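Local coordinates for MHC class I protein (Ginglymostoma cirratum, PDB 6LUP) that probably presents peptides to T cells as an MHC class I heavy chain, holding the bound peptide in a groove, at residues I89-C98 against G109-F120. Numbering follows the deposited sequence.
Sequences IHTYQLMCGC and GFVQHAWDSTDF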
# COMPACT_ATOMS: atom_id res chain seq x y z
N ILE A 89 -13.94 -16.45 9.01
CA ILE A 89 -13.43 -15.55 7.98
C ILE A 89 -11.95 -15.85 7.73
O ILE A 89 -11.14 -15.82 8.65
CB ILE A 89 -13.65 -14.07 8.37
CG1 ILE A 89 -15.15 -13.78 8.49
CG2 ILE A 89 -13.01 -13.14 7.35
CD1 ILE A 89 -15.50 -12.72 9.52
N HIS A 90 -11.61 -16.15 6.47
CA HIS A 90 -10.25 -16.57 6.12
C HIS A 90 -9.68 -15.90 4.87
O HIS A 90 -10.41 -15.40 4.02
CB HIS A 90 -10.18 -18.09 6.02
CG HIS A 90 -10.51 -18.79 7.29
ND1 HIS A 90 -9.69 -18.76 8.40
CD2 HIS A 90 -11.60 -19.52 7.65
CE1 HIS A 90 -10.24 -19.45 9.38
NE2 HIS A 90 -11.40 -19.93 8.95
N THR A 91 -8.35 -15.91 4.78
CA THR A 91 -7.62 -15.17 3.76
C THR A 91 -6.47 -15.98 3.17
O THR A 91 -5.80 -16.74 3.88
CB THR A 91 -7.05 -13.85 4.35
OG1 THR A 91 -8.14 -13.04 4.81
CG2 THR A 91 -6.26 -13.07 3.32
N TYR A 92 -6.25 -15.82 1.87
CA TYR A 92 -5.00 -16.23 1.26
C TYR A 92 -4.33 -15.02 0.61
O TYR A 92 -5.01 -14.14 0.07
CB TYR A 92 -5.22 -17.34 0.23
CG TYR A 92 -3.96 -18.11 -0.12
CD1 TYR A 92 -3.59 -19.24 0.61
CD2 TYR A 92 -3.14 -17.71 -1.16
CE1 TYR A 92 -2.44 -19.95 0.31
CE2 TYR A 92 -1.99 -18.41 -1.48
CZ TYR A 92 -1.64 -19.53 -0.74
OH TYR A 92 -0.50 -20.23 -1.06
N GLN A 93 -3.00 -14.97 0.67
CA GLN A 93 -2.26 -13.86 0.09
C GLN A 93 -1.04 -14.34 -0.70
O GLN A 93 -0.40 -15.32 -0.31
CB GLN A 93 -1.82 -12.88 1.17
CG GLN A 93 -2.96 -12.06 1.75
CD GLN A 93 -2.58 -11.38 3.04
OE1 GLN A 93 -2.52 -12.02 4.10
NE2 GLN A 93 -2.32 -10.09 2.98
N LEU A 94 -0.75 -13.65 -1.79
CA LEU A 94 0.43 -13.93 -2.60
C LEU A 94 1.14 -12.62 -2.92
O LEU A 94 0.52 -11.66 -3.35
CB LEU A 94 0.06 -14.64 -3.89
CG LEU A 94 1.11 -15.43 -4.67
CD1 LEU A 94 0.53 -15.87 -6.00
CD2 LEU A 94 2.40 -14.67 -4.92
N MET A 95 2.45 -12.61 -2.70
CA MET A 95 3.31 -11.50 -3.08
C MET A 95 4.37 -12.03 -4.02
O MET A 95 5.11 -12.95 -3.65
CB MET A 95 4.05 -10.97 -1.86
CG MET A 95 3.44 -9.77 -1.19
SD MET A 95 4.32 -9.42 0.35
CE MET A 95 5.85 -8.72 -0.28
N CYS A 96 4.48 -11.46 -5.20
CA CYS A 96 5.66 -11.73 -6.01
C CYS A 96 6.11 -10.49 -6.76
O CYS A 96 5.33 -9.56 -6.97
CB CYS A 96 5.44 -12.91 -6.96
SG CYS A 96 4.02 -12.73 -8.04
N GLY A 97 7.39 -10.49 -7.13
CA GLY A 97 7.95 -9.40 -7.90
C GLY A 97 9.44 -9.49 -8.08
O GLY A 97 10.07 -10.47 -7.67
N CYS A 98 10.00 -8.46 -8.68
CA CYS A 98 11.42 -8.39 -8.98
C CYS A 98 11.91 -6.97 -8.75
O CYS A 98 11.12 -6.03 -8.77
CB CYS A 98 11.67 -8.79 -10.43
SG CYS A 98 10.76 -7.79 -11.63
N GLY A 109 14.42 -11.10 -6.69
CA GLY A 109 13.07 -11.53 -6.96
C GLY A 109 12.54 -12.31 -5.77
O GLY A 109 13.31 -12.81 -4.96
N PHE A 110 11.22 -12.40 -5.68
CA PHE A 110 10.57 -13.06 -4.55
C PHE A 110 9.18 -13.55 -4.92
O PHE A 110 8.51 -12.97 -5.77
CB PHE A 110 10.47 -12.11 -3.35
CG PHE A 110 9.54 -10.94 -3.57
CD1 PHE A 110 10.01 -9.76 -4.15
CD2 PHE A 110 8.19 -11.02 -3.20
CE1 PHE A 110 9.15 -8.69 -4.35
CE2 PHE A 110 7.33 -9.95 -3.41
CZ PHE A 110 7.81 -8.78 -3.99
N VAL A 111 8.77 -14.63 -4.27
CA VAL A 111 7.38 -15.07 -4.29
C VAL A 111 7.06 -15.63 -2.90
O VAL A 111 7.72 -16.56 -2.43
CB VAL A 111 7.06 -16.05 -5.46
CG1 VAL A 111 8.01 -17.25 -5.47
CG2 VAL A 111 5.61 -16.50 -5.42
N GLN A 112 6.08 -15.02 -2.25
CA GLN A 112 5.72 -15.33 -0.87
C GLN A 112 4.22 -15.55 -0.76
O GLN A 112 3.43 -14.77 -1.29
CB GLN A 112 6.13 -14.19 0.06
CG GLN A 112 7.63 -13.95 0.15
CD GLN A 112 7.97 -12.55 0.64
OE1 GLN A 112 8.83 -11.88 0.06
NE2 GLN A 112 7.29 -12.10 1.69
N HIS A 113 3.84 -16.62 -0.07
CA HIS A 113 2.44 -16.95 0.14
C HIS A 113 2.10 -16.88 1.62
O HIS A 113 2.93 -17.20 2.48
CB HIS A 113 2.13 -18.35 -0.38
CG HIS A 113 2.48 -18.57 -1.82
ND1 HIS A 113 1.55 -18.97 -2.75
CD2 HIS A 113 3.65 -18.45 -2.49
CE1 HIS A 113 2.13 -19.09 -3.93
NE2 HIS A 113 3.41 -18.78 -3.80
N ALA A 114 0.88 -16.45 1.92
CA ALA A 114 0.41 -16.39 3.30
C ALA A 114 -1.02 -16.89 3.46
O ALA A 114 -1.88 -16.65 2.61
CB ALA A 114 0.52 -14.99 3.85
N TRP A 115 -1.23 -17.59 4.57
CA TRP A 115 -2.54 -18.07 4.98
C TRP A 115 -2.93 -17.33 6.26
O TRP A 115 -2.16 -17.28 7.22
CB TRP A 115 -2.47 -19.58 5.20
CG TRP A 115 -3.52 -20.16 6.09
CD1 TRP A 115 -3.32 -20.71 7.32
CD2 TRP A 115 -4.92 -20.26 5.83
NE1 TRP A 115 -4.52 -21.14 7.84
CE2 TRP A 115 -5.52 -20.88 6.95
CE3 TRP A 115 -5.74 -19.88 4.75
CZ2 TRP A 115 -6.89 -21.13 7.03
CZ3 TRP A 115 -7.11 -20.13 4.83
CH2 TRP A 115 -7.67 -20.75 5.97
N ASP A 116 -4.12 -16.73 6.24
CA ASP A 116 -4.59 -15.89 7.34
C ASP A 116 -3.52 -14.92 7.84
O ASP A 116 -3.25 -14.83 9.03
CB ASP A 116 -5.15 -16.74 8.49
CG ASP A 116 -6.56 -17.25 8.23
OD1 ASP A 116 -7.18 -16.83 7.23
OD2 ASP A 116 -7.06 -18.06 9.03
N SER A 117 -2.90 -14.22 6.89
CA SER A 117 -1.88 -13.19 7.17
C SER A 117 -0.65 -13.67 7.95
O SER A 117 0.03 -12.87 8.60
CB SER A 117 -2.51 -11.95 7.82
OG SER A 117 -3.45 -11.34 6.95
N THR A 118 -0.37 -14.97 7.88
CA THR A 118 0.87 -15.53 8.44
C THR A 118 1.64 -16.31 7.37
O THR A 118 1.03 -16.93 6.49
CB THR A 118 0.60 -16.46 9.65
OG1 THR A 118 -0.25 -17.53 9.26
CG2 THR A 118 -0.03 -15.69 10.81
N ASP A 119 2.97 -16.28 7.47
CA ASP A 119 3.84 -16.99 6.53
C ASP A 119 3.36 -18.40 6.27
O ASP A 119 3.14 -19.18 7.20
CB ASP A 119 5.28 -17.03 7.06
CG ASP A 119 6.01 -15.72 6.88
OD1 ASP A 119 5.37 -14.68 6.61
OD2 ASP A 119 7.25 -15.73 7.02
N PHE A 120 3.17 -18.73 5.00
CA PHE A 120 2.75 -20.07 4.63
C PHE A 120 3.88 -20.79 3.90
O PHE A 120 4.37 -21.81 4.37
CB PHE A 120 1.47 -20.03 3.79
CG PHE A 120 1.11 -21.35 3.18
CD1 PHE A 120 0.89 -22.47 3.98
CD2 PHE A 120 0.96 -21.48 1.80
CE1 PHE A 120 0.56 -23.69 3.42
CE2 PHE A 120 0.62 -22.70 1.23
CZ PHE A 120 0.42 -23.81 2.04
O HOH W 1 -3.56 -14.70 4.03
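Tyr92, Leu94, Cys96 and Cys98 of strand 91-98 pair with Trp115, His113, Val111 and Gly109 of strand 109-115 as non-hydrogen-bonded antiparallel pairs, the axes of the two strand segments approaching to 4.5 Å at 179°, while Gln93, Met95 and Gly97 form the hydrogen-bonded pairs with Ala114, Gln112 and Phe110. On the groove face, Tyr92 OH and His113 ND1 share a 2.9 Å hydrogen bond, the hydroxyl lying at the edge of the imidazole near its plane. Tyr92 CG stands anti to the backbone N (chi1 -161°), which brings one face of its ring over the carbonyl oxygen of Ala114 and its hydroxyl also to Phe120 CD2. Leu94 runs alongside His113, with CG over the imidazole face, 4.1 Å from its centroid, and its CD2 meets Val111 CG2.

On the other face, Phe110 lays its ring across the backbone of Gly97, whose CA makes a CH-pi contact with it; Met95 CB lies at the edge of that ring in its plane, and its bent chain carries CE to 3.7 Å from Phe110 CE2. Beyond Trp115 the chain reverses in a type I' turn, and Asp116 clamps the start of strand 91-98: OD2 accepts a hydrogen bond from His90 ND1 on its syn lone pair at 2.8 Å, the carboxylate turned nearly coplanar with the imidazole, 14° between the planes, and OD1 accepts from Thr91 N at 2.9 Å. Ser117 OG donates to Gln93 OE1 at 3.1 Å, while Gln93 NE2 bonds to the backbone of the partner protein chain.

Tyr92, Cys96 and Phe120 pack on the bound peptide, and Cys98 is disulfide-bonded to Cys162 in helix 148-172. This hairpin belongs to the antiparallel floor of the MHC class I peptide-binding groove; the face carrying Gln93, Met95 and Ala114 packs against aromatic side chains of the partner protein chain.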